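Local atomic coordinates of glycerol dehydratase (Clostridium butyricum, PDB entry 1R9D), a protein that probably dehydrates glycerol to 3-hydroxypropionaldehyde without vitamin B12, as a glycyl-radical enzyme of the pyruvate formate lyase-like family. Residues 8-13 with 307-312; 70-75 with 312-317; 611-616 with 688-693. All blocks are in the same frame, centred on the assembly; numbering follows the deposited sequence.

Contact 1. Residues 8-13 with 307-312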
loop_
_atom_site.group_PDB
_atom_site.type_symbol
_atom_site.label_atom_id
_atom_site.label_comp_id
_atom_site.label_asym_id
_atom_site.label_seq_id
_atom_site.Cartn_x
_atom_site.Cartn_y
_atom_site.Cartn_z
ATOM N N THR A 8 -35.314 24.351 35.498
ATOM C CA THR A 8 -35.940 23.062 35.225
ATOM C C THR A 8 -36.116 22.830 33.724
ATOM O O THR A 8 -36.579 23.713 32.998
ATOM C CB THR A 8 -37.322 22.960 35.913
ATOM O OG1 THR A 8 -37.156 23.079 37.333
ATOM C CG2 THR A 8 -37.983 21.623 35.600
ATOM N N GLN A 9 -35.744 21.634 33.276
ATOM C CA GLN A 9 -35.841 21.254 31.871
ATOM C C GLN A 9 -37.285 20.948 31.481
ATOM O O GLN A 9 -38.109 20.636 32.338
ATOM C CB GLN A 9 -34.966 20.024 31.595
ATOM C CG GLN A 9 -35.443 18.721 32.235
ATOM C CD GLN A 9 -35.244 18.679 33.739
ATOM O OE1 GLN A 9 -34.669 19.591 34.328
ATOM N NE2 GLN A 9 -35.716 17.609 34.366
ATOM N N THR A 10 -37.581 21.034 30.185
ATOM C CA THR A 10 -38.929 20.766 29.682
ATOM C C THR A 10 -39.292 19.292 29.808
ATOM O O THR A 10 -38.420 18.427 29.901
ATOM C CB THR A 10 -39.073 21.153 28.191
ATOM O OG1 THR A 10 -38.232 20.311 27.394
ATOM C CG2 THR A 10 -38.688 22.601 27.969
ATOM N N GLU A 11 -40.591 19.006 29.804
ATOM C CA GLU A 11 -41.063 17.635 29.905
ATOM C C GLU A 11 -40.500 16.804 28.752
ATOM O O GLU A 11 -40.264 15.608 28.897
ATOM C CB GLU A 11 -42.595 17.605 29.883
ATOM C CG GLU A 11 -43.200 16.214 29.930
ATOM C CD GLU A 11 -42.572 15.331 30.992
ATOM O OE1 GLU A 11 -42.289 15.832 32.102
ATOM O OE2 GLU A 11 -42.371 14.126 30.718
ATOM N N ARG A 12 -40.282 17.451 27.611
ATOM C CA ARG A 12 -39.734 16.771 26.440
ATOM C C ARG A 12 -38.409 16.107 26.801
ATOM O O ARG A 12 -38.160 14.956 26.453
ATOM C CB ARG A 12 -39.492 17.761 25.299
ATOM C CG ARG A 12 -39.009 17.093 24.011
ATOM C CD ARG A 12 -38.336 18.085 23.075
ATOM N NE ARG A 12 -39.201 19.204 22.715
ATOM C CZ ARG A 12 -40.249 19.117 21.899
ATOM N NH1 ARG A 12 -40.573 17.956 21.348
ATOM N NH2 ARG A 12 -40.967 20.202 21.627
ATOM N N ILE A 13 -37.559 16.846 27.503
ATOM C CA ILE A 13 -36.258 16.319 27.900
ATOM C C ILE A 13 -36.412 15.095 28.798
ATOM O O ILE A 13 -35.676 14.118 28.658
ATOM C CB ILE A 13 -35.424 17.402 28.615
ATOM C CG1 ILE A 13 -35.282 18.621 27.699
ATOM C CG2 ILE A 13 -34.054 16.854 28.991
ATOM C CD1 ILE A 13 -34.794 18.289 26.289
ATOM N N ALA A 307 -33.325 27.684 22.961
ATOM C CA ALA A 307 -31.920 27.430 22.662
ATOM C C ALA A 307 -31.425 26.397 23.667
ATOM O O ALA A 307 -30.714 25.458 23.313
ATOM C CB ALA A 307 -31.103 28.720 22.782
ATOM N N GLN A 308 -31.819 26.565 24.927
ATOM C CA GLN A 308 -31.414 25.633 25.969
ATOM C C GLN A 308 -32.026 24.252 25.747
ATOM O O GLN A 308 -31.373 23.240 25.984
ATOM C CB GLN A 308 -31.813 26.156 27.352
ATOM C CG GLN A 308 -31.358 25.261 28.503
ATOM C CD GLN A 308 -29.840 25.221 28.660
ATOM O OE1 GLN A 308 -29.198 26.252 28.847
ATOM N NE2 GLN A 308 -29.269 24.023 28.592
ATOM N N GLU A 309 -33.275 24.198 25.293
ATOM C CA GLU A 309 -33.914 22.904 25.051
ATOM C C GLU A 309 -33.203 22.156 23.919
ATOM O O GLU A 309 -33.067 20.935 23.964
ATOM C CB GLU A 309 -35.408 23.086 24.720
ATOM C CG GLU A 309 -36.170 21.778 24.495
ATOM C CD GLU A 309 -37.678 21.978 24.355
ATOM O OE1 GLU A 309 -38.096 22.996 23.767
ATOM O OE2 GLU A 309 -38.449 21.109 24.822
ATOM N N LEU A 310 -32.739 22.890 22.911
ATOM C CA LEU A 310 -32.033 22.275 21.788
ATOM C C LEU A 310 -30.696 21.699 22.250
ATOM O O LEU A 310 -30.284 20.615 21.818
ATOM C CB LEU A 310 -31.804 23.303 20.678
ATOM C CG LEU A 310 -33.055 23.703 19.886
ATOM C CD1 LEU A 310 -32.718 24.813 18.912
ATOM C CD2 LEU A 310 -33.596 22.486 19.150
ATOM N N ILE A 311 -30.015 22.430 23.125
ATOM C CA ILE A 311 -28.742 21.956 23.654
ATOM C C ILE A 311 -29.019 20.697 24.480
ATOM O O ILE A 311 -28.277 19.719 24.404
ATOM C CB ILE A 311 -28.058 23.054 24.511
ATOM C CG1 ILE A 311 -27.625 24.208 23.600
ATOM C CG2 ILE A 311 -26.848 22.485 25.248
ATOM C CD1 ILE A 311 -26.917 25.350 24.316
ATOM N N ASP A 312 -30.106 20.707 25.250
ATOM C CA ASP A 312 -30.460 19.539 26.049
ATOM C C ASP A 312 -30.692 18.333 25.143
ATOM O O ASP A 312 -30.317 17.211 25.486
ATOM C CB ASP A 312 -31.726 19.798 26.880
ATOM C CG ASP A 312 -31.525 20.857 27.954
ATOM O OD1 ASP A 312 -30.360 21.145 28.311
ATOM O OD2 ASP A 312 -32.542 21.396 28.450
HETATM O O HOH W 1 -35.212 22.245 28.490
HETATM O O HOH W 2 -40.254 22.832 22.162
#
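Thr10 and Arg12 both bind one carboxylate oxygen of Glu309, where the N-terminus of helix 11-22 meets the side of helix 304-317. The hydroxyl OG1 of Thr10 donates to OE2 of Glu309 across 2.7 Å, and NE of Arg12 closes a salt bridge to the same OE2 at 2.9 Å. The two donors come from opposite faces of the carboxylate plane, with the Arg12 bond bent to 145° at its hydrogen. Glu309 reaches this point because CG stands anti to the backbone N (chi1 -178°) and the chain runs on extended, crossing the Arg12 side chain at about a right angle. Thr10 is the N-cap residue of its helix, so the Glu309 charge lies close to the helix start, where the dipole would probably favour it.

The apolar packing is close one turn further along, where CD1 of Ile13 presses on CB of Asp312 at 3.5 Å and also rests on the backbone O of Glu309. The looser, wetter points lie at two ends. One water accepts from NH2 of Arg12 and donates to OE1 of Glu309, at the outer end of the ion pair; another, beside the Ile13 packing, links the backbone N of Thr10 to OD2 of Asp312, 2.8 Å from that oxygen. OD2 also has a hydrogen bond to ND1 of His368, while OD1 accepts from NE2 of Gln308 within its own helix.

The guanidinium of Arg12 is further tied by a salt bridge to Glu241 and by a hydrogen bond to the carbonyl of Gln69. Helix 304-317 thus receives the N-terminal helix on one flank, while Asp312 and Gln308 lean on helix 357-369, and Leu310 and Ile311 pack against Phe260 of helix 260-277.

Contact 2. Residues 70-75 with 312-317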
loop_
_atom_site.group_PDB
_atom_site.type_symbol
_atom_site.label_atom_id
_atom_site.label_comp_id
_atom_site.label_asym_id
_atom_site.label_seq_id
_atom_site.Cartn_x
_atom_site.Cartn_y
_atom_site.Cartn_z
ATOM N N GLU A 70 -38.514 13.969 19.451
ATOM C CA GLU A 70 -37.184 14.504 19.156
ATOM C C GLU A 70 -37.226 15.814 18.372
ATOM O O GLU A 70 -38.076 15.999 17.497
ATOM C CB GLU A 70 -36.356 13.484 18.361
ATOM C CG GLU A 70 -35.648 12.433 19.206
ATOM C CD GLU A 70 -34.719 11.546 18.384
ATOM O OE1 GLU A 70 -33.788 10.954 18.973
ATOM O OE2 GLU A 70 -34.924 11.431 17.153
ATOM N N LEU A 71 -36.310 16.724 18.697
ATOM C CA LEU A 71 -36.195 17.997 17.992
ATOM C C LEU A 71 -34.957 17.889 17.098
ATOM O O LEU A 71 -34.898 18.468 16.012
ATOM C CB LEU A 71 -36.028 19.163 18.970
ATOM C CG LEU A 71 -37.248 19.631 19.771
ATOM C CD1 LEU A 71 -36.836 20.734 20.732
ATOM C CD2 LEU A 71 -38.328 20.136 18.825
ATOM N N ILE A 72 -33.970 17.138 17.574
ATOM C CA ILE A 72 -32.727 16.908 16.839
ATOM C C ILE A 72 -32.769 15.445 16.415
ATOM O O ILE A 72 -32.849 14.556 17.260
ATOM C CB ILE A 72 -31.488 17.152 17.740
ATOM C CG1 ILE A 72 -31.415 18.629 18.144
ATOM C CG2 ILE A 72 -30.213 16.708 17.015
ATOM C CD1 ILE A 72 -31.149 19.586 16.987
ATOM N N VAL A 73 -32.716 15.188 15.112
ATOM C CA VAL A 73 -32.798 13.819 14.622
ATOM C C VAL A 73 -31.503 13.220 14.083
ATOM O O VAL A 73 -30.581 13.938 13.701
ATOM C CB VAL A 73 -33.889 13.697 13.526
ATOM C CG1 VAL A 73 -35.252 14.035 14.116
ATOM C CG2 VAL A 73 -33.575 14.629 12.368
ATOM N N GLY A 74 -31.465 11.892 14.049
ATOM C CA GLY A 74 -30.302 11.166 13.574
ATOM C C GLY A 74 -29.973 10.074 14.574
ATOM O O GLY A 74 -29.403 10.349 15.633
ATOM N N SER A 75 -30.351 8.841 14.252
ATOM C CA SER A 75 -30.110 7.701 15.127
ATOM C C SER A 75 -29.312 6.639 14.392
ATOM O O SER A 75 -29.657 6.261 13.268
ATOM C CB SER A 75 -31.438 7.100 15.604
ATOM O OG SER A 75 -32.173 8.033 16.375
ATOM N N ASP A 312 -30.106 20.707 25.250
ATOM C CA ASP A 312 -30.460 19.539 26.049
ATOM C C ASP A 312 -30.692 18.333 25.143
ATOM O O ASP A 312 -30.317 17.211 25.486
ATOM C CB ASP A 312 -31.726 19.798 26.880
ATOM C CG ASP A 312 -31.525 20.857 27.954
ATOM O OD1 ASP A 312 -30.360 21.145 28.311
ATOM O OD2 ASP A 312 -32.542 21.396 28.450
ATOM N N CYS A 313 -31.313 18.557 23.986
ATOM C CA CYS A 313 -31.561 17.463 23.054
ATOM C C CYS A 313 -30.249 16.890 22.531
ATOM O O CYS A 313 -30.124 15.680 22.360
ATOM C CB CYS A 313 -32.425 17.933 21.883
ATOM S SG CYS A 313 -34.169 18.165 22.328
ATOM N N ILE A 314 -29.277 17.763 22.277
ATOM C CA ILE A 314 -27.975 17.314 21.792
ATOM C C ILE A 314 -27.320 16.470 22.883
ATOM O O ILE A 314 -26.719 15.433 22.607
ATOM C CB ILE A 314 -27.057 18.508 21.438
ATOM C CG1 ILE A 314 -27.530 19.158 20.130
ATOM C CG2 ILE A 314 -25.621 18.035 21.299
ATOM C CD1 ILE A 314 -26.767 20.409 19.747
ATOM N N TRP A 315 -27.445 16.916 24.129
ATOM C CA TRP A 315 -26.884 16.168 25.247
ATOM C C TRP A 315 -27.464 14.754 25.230
ATOM O O TRP A 315 -26.736 13.766 25.345
ATOM C CB TRP A 315 -27.223 16.848 26.580
ATOM C CG TRP A 315 -26.069 17.562 27.249
ATOM C CD1 TRP A 315 -25.644 17.394 28.538
ATOM C CD2 TRP A 315 -25.223 18.572 26.677
ATOM N NE1 TRP A 315 -24.590 18.238 28.805
ATOM C CE2 TRP A 315 -24.310 18.971 27.682
ATOM C CE3 TRP A 315 -25.146 19.180 25.416
ATOM C CZ2 TRP A 315 -23.331 19.950 27.465
ATOM C CZ3 TRP A 315 -24.170 20.157 25.197
ATOM C CH2 TRP A 315 -23.277 20.530 26.221
ATOM N N ILE A 316 -28.781 14.650 25.069
ATOM C CA ILE A 316 -29.411 13.340 25.040
ATOM C C ILE A 316 -28.931 12.487 23.858
ATOM O O ILE A 316 -28.682 11.291 24.016
ATOM C CB ILE A 316 -30.956 13.470 25.014
ATOM C CG1 ILE A 316 -31.429 14.108 26.327
ATOM C CG2 ILE A 316 -31.593 12.103 24.822
ATOM C CD1 ILE A 316 -32.922 14.362 26.410
ATOM N N LYS A 317 -28.792 13.098 22.683
ATOM C CA LYS A 317 -28.331 12.365 21.502
ATOM C C LYS A 317 -26.933 11.782 21.729
ATOM O O LYS A 317 -26.636 10.674 21.291
ATOM C CB LYS A 317 -28.305 13.276 20.266
ATOM C CG LYS A 317 -29.679 13.764 19.799
ATOM C CD LYS A 317 -30.626 12.605 19.520
ATOM C CE LYS A 317 -30.096 11.670 18.450
ATOM N NZ LYS A 317 -30.977 10.468 18.271
#
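Ile72 projects toward Cys313 and Lys317 in a loop-on-helix packing of the pyruvate formate lyase-like fold, the loop 70-75 lying against the C-terminal turns of helix 304-317. The branches of Ile72 divide the work: CG1 lies 3.9 Å from CB of Cys313 and also approaches CG1 of Ile314, whereas CG2 leans on CG of Lys317. The sulfur of Cys313 forms the next bump, fitting against CB and CD1 of Leu71, with CB of Leu71 4.0 Å from SG.

At the other end Lys317 fills the hollow bounded by Glu70, the Ile72 carbonyl, Gly74 and Ser75. Bends at chi2 and chi3 (-56° and -59°) fold its chain back, bringing CD to 3.7 Å from the Ile72 O. Trp268 of helix 260-277 touches both Ile72 and Lys317, and its NE1 hydrogen-bonds to O of Gly74. The buried ammonium is held chiefly by its salt bridge to Glu70, whose other oxygen, OE2, accepts from the backbone N of Arg67. Weak bonds to Gly74 O and Ser75 OG add to this grip, and NZ of Lys317 meets OE1 of Glu70 on its syn side, 29° out of the carboxylate plane, at 2.9 Å.

Contact 3. Residues 611-616 with 688-693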
loop_
_atom_site.group_PDB
_atom_site.type_symbol
_atom_site.label_atom_id
_atom_site.label_comp_id
_atom_site.label_asym_id
_atom_site.label_seq_id
_atom_site.Cartn_x
_atom_site.Cartn_y
_atom_site.Cartn_z
ATOM N N ASN A 611 8.888 12.380 45.608
ATOM C CA ASN A 611 9.910 12.486 44.570
ATOM C C ASN A 611 10.217 11.160 43.877
ATOM O O ASN A 611 10.722 11.144 42.751
ATOM C CB ASN A 611 11.200 13.090 45.131
ATOM C CG ASN A 611 11.050 14.561 45.455
ATOM O OD1 ASN A 611 10.342 15.288 44.756
ATOM N ND2 ASN A 611 11.724 15.014 46.508
ATOM N N LEU A 612 9.920 10.049 44.544
ATOM C CA LEU A 612 10.152 8.746 43.939
ATOM C C LEU A 612 8.980 8.403 43.024
ATOM O O LEU A 612 9.138 7.667 42.052
ATOM C CB LEU A 612 10.353 7.674 45.015
ATOM C CG LEU A 612 11.762 7.707 45.628
ATOM C CD1 LEU A 612 11.893 6.655 46.717
ATOM C CD2 LEU A 612 12.793 7.460 44.531
ATOM N N ALA A 613 7.803 8.941 43.333
ATOM C CA ALA A 613 6.647 8.716 42.474
ATOM C C ALA A 613 6.979 9.489 41.195
ATOM O O ALA A 613 6.767 9.003 40.081
ATOM C CB ALA A 613 5.377 9.275 43.119
ATOM N N ARG A 614 7.523 10.690 41.370
ATOM C CA ARG A 614 7.899 11.536 40.235
ATOM C C ARG A 614 8.942 10.853 39.357
ATOM O O ARG A 614 8.767 10.728 38.141
ATOM C CB ARG A 614 8.459 12.875 40.729
ATOM C CG ARG A 614 9.009 13.765 39.619
ATOM C CD ARG A 614 9.738 14.975 40.191
ATOM N NE ARG A 614 10.451 15.727 39.160
ATOM C CZ ARG A 614 9.917 16.693 38.421
ATOM N NH1 ARG A 614 8.647 17.045 38.590
ATOM N NH2 ARG A 614 10.658 17.314 37.511
ATOM N N GLU A 615 10.035 10.413 39.971
ATOM C CA GLU A 615 11.097 9.758 39.216
ATOM C C GLU A 615 10.639 8.431 38.610
ATOM O O GLU A 615 11.021 8.090 37.490
ATOM C CB GLU A 615 12.320 9.541 40.111
ATOM C CG GLU A 615 13.521 8.918 39.404
ATOM C CD GLU A 615 13.936 9.674 38.145
ATOM O OE1 GLU A 615 13.757 10.913 38.091
ATOM O OE2 GLU A 615 14.458 9.025 37.212
ATOM N N GLY A 616 9.826 7.683 39.351
ATOM C CA GLY A 616 9.334 6.415 38.837
ATOM C C GLY A 616 8.528 6.600 37.562
ATOM O O GLY A 616 8.676 5.837 36.600
ATOM N N SER A 688 1.014 17.436 42.642
ATOM C CA SER A 688 1.591 18.527 41.869
ATOM C C SER A 688 3.106 18.402 41.686
ATOM O O SER A 688 3.682 19.067 40.829
ATOM C CB SER A 688 1.255 19.880 42.513
ATOM O OG SER A 688 1.981 20.083 43.714
ATOM N N LYS A 689 3.749 17.538 42.466
ATOM C CA LYS A 689 5.198 17.369 42.357
ATOM C C LYS A 689 5.633 16.536 41.152
ATOM O O LYS A 689 6.803 16.559 40.764
ATOM C CB LYS A 689 5.752 16.754 43.643
ATOM C CG LYS A 689 5.586 17.650 44.866
ATOM C CD LYS A 689 5.865 16.880 46.143
ATOM C CE LYS A 689 5.593 17.735 47.372
ATOM N NZ LYS A 689 5.714 16.934 48.628
ATOM N N LEU A 690 4.700 15.792 40.565
ATOM C CA LEU A 690 5.010 14.984 39.391
ATOM C C LEU A 690 5.253 15.926 38.209
ATOM O O LEU A 690 4.874 17.097 38.256
ATOM C CB LEU A 690 3.835 14.063 39.061
ATOM C CG LEU A 690 3.292 13.182 40.187
ATOM C CD1 LEU A 690 2.012 12.484 39.706
ATOM C CD2 LEU A 690 4.348 12.169 40.610
ATOM N N ASP A 691 5.886 15.418 37.155
ATOM C CA ASP A 691 6.143 16.228 35.959
ATOM C C ASP A 691 4.930 16.128 35.027
ATOM O O ASP A 691 4.831 15.201 34.218
ATOM C CB ASP A 691 7.393 15.726 35.227
ATOM C CG ASP A 691 7.787 16.619 34.057
ATOM O OD1 ASP A 691 6.933 17.393 33.578
ATOM O OD2 ASP A 691 8.952 16.537 33.608
ATOM N N HIS A 692 4.007 17.076 35.151
ATOM C CA HIS A 692 2.799 17.088 34.326
ATOM C C HIS A 692 3.029 17.687 32.936
ATOM O O HIS A 692 2.134 17.658 32.087
ATOM C CB HIS A 692 1.698 17.871 35.042
ATOM C CG HIS A 692 1.214 17.219 36.301
ATOM N ND1 HIS A 692 0.206 16.279 36.313
ATOM C CD2 HIS A 692 1.599 17.375 37.591
ATOM C CE1 HIS A 692 -0.014 15.886 37.556
ATOM N NE2 HIS A 692 0.818 16.536 38.351
ATOM N N PHE A 693 4.220 18.234 32.704
ATOM C CA PHE A 693 4.538 18.824 31.406
ATOM C C PHE A 693 4.970 17.763 30.394
ATOM O O PHE A 693 4.595 17.824 29.224
ATOM C CB PHE A 693 5.668 19.864 31.536
ATOM C CG PHE A 693 5.270 21.121 32.264
ATOM C CD1 PHE A 693 5.240 21.163 33.654
ATOM C CD2 PHE A 693 4.941 22.275 31.553
ATOM C CE1 PHE A 693 4.891 22.335 34.330
ATOM C CE2 PHE A 693 4.590 23.452 32.215
ATOM C CZ PHE A 693 4.567 23.484 33.607
HETATM O O HOH W 3 6.530 12.654 37.154
#
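This contact joins the two sequence families of the chain: helix 607-624 lies within the pyruvate formate lyase-like range, and the loop after helix 680-687 within the glycine radical range. Arg614 and Leu690 bring the backbones together, their CA atoms 4.6 Å apart. The Arg614 chain, extended from CG to NE, runs out across the loop and ends beside the carbonyl of Lys689. NH1 of Arg614 donates to O of Lys689 at 2.9 Å with an N-H...O angle of 153°; the acceptor lies near the guanidinium plane, while the donor stands tilted from the carbonyl plane.

One face of the same guanidinium rests on CB of Asp691, which is 3.8 Å from NH1. The carboxylate and guanidinium planes are almost parallel, but they do not form a salt bridge: OD2 of Asp691 lies 4.3 Å from NH2 of Arg614 and well out of its plane. OD1 instead accepts from the backbone N of Phe693 in an Asx turn, and also from the N of Ile694.

Beside this hydrogen bond from Arg614, CD2 of Leu690 wedges against the helix backbone, 3.6 Å from N of Arg614, and reaches CB of Ala613 at 4.0 Å. A water completes the seam, donating to O of Arg614 and accepting from N of Asp691 across 2.8 Å. The amino group of Lys689 turns to Asp605, Asp607 and Asp610, near the start of helix 607-624.

The direct polar tie across the seam therefore runs from a charged side chain to a neutral main-chain oxygen, with a water joining backbone to backbone. Asp691 probably adds electrostatic attraction to Arg614 at longer range, while its OD1, bonded to the backbone N of Phe693 and Ile694, shapes its own loop.

Contacts 1 and 2 are neighbours, their centres 10 Å apart, and share helix 304-317 with Asp312 as the common residue. Their segments alternate along the chain, so residues 8-13 and 70-75 come first and both reach forward to the same helix; CD1 of Leu71 touches Arg12, Glu309 and Leu310 and joins the two into one packed region. Contact 3 follows later in the chain, its centre 44 Å from contact 1 and 43 Å from contact 2, on the opposite side of the chain's centre from contact 2. The first two join parts within the pyruvate formate lyase-like range, bringing N-terminal segments against helix 304-317, whereas 611-616 with 688-693 connects it to the glycine radical range.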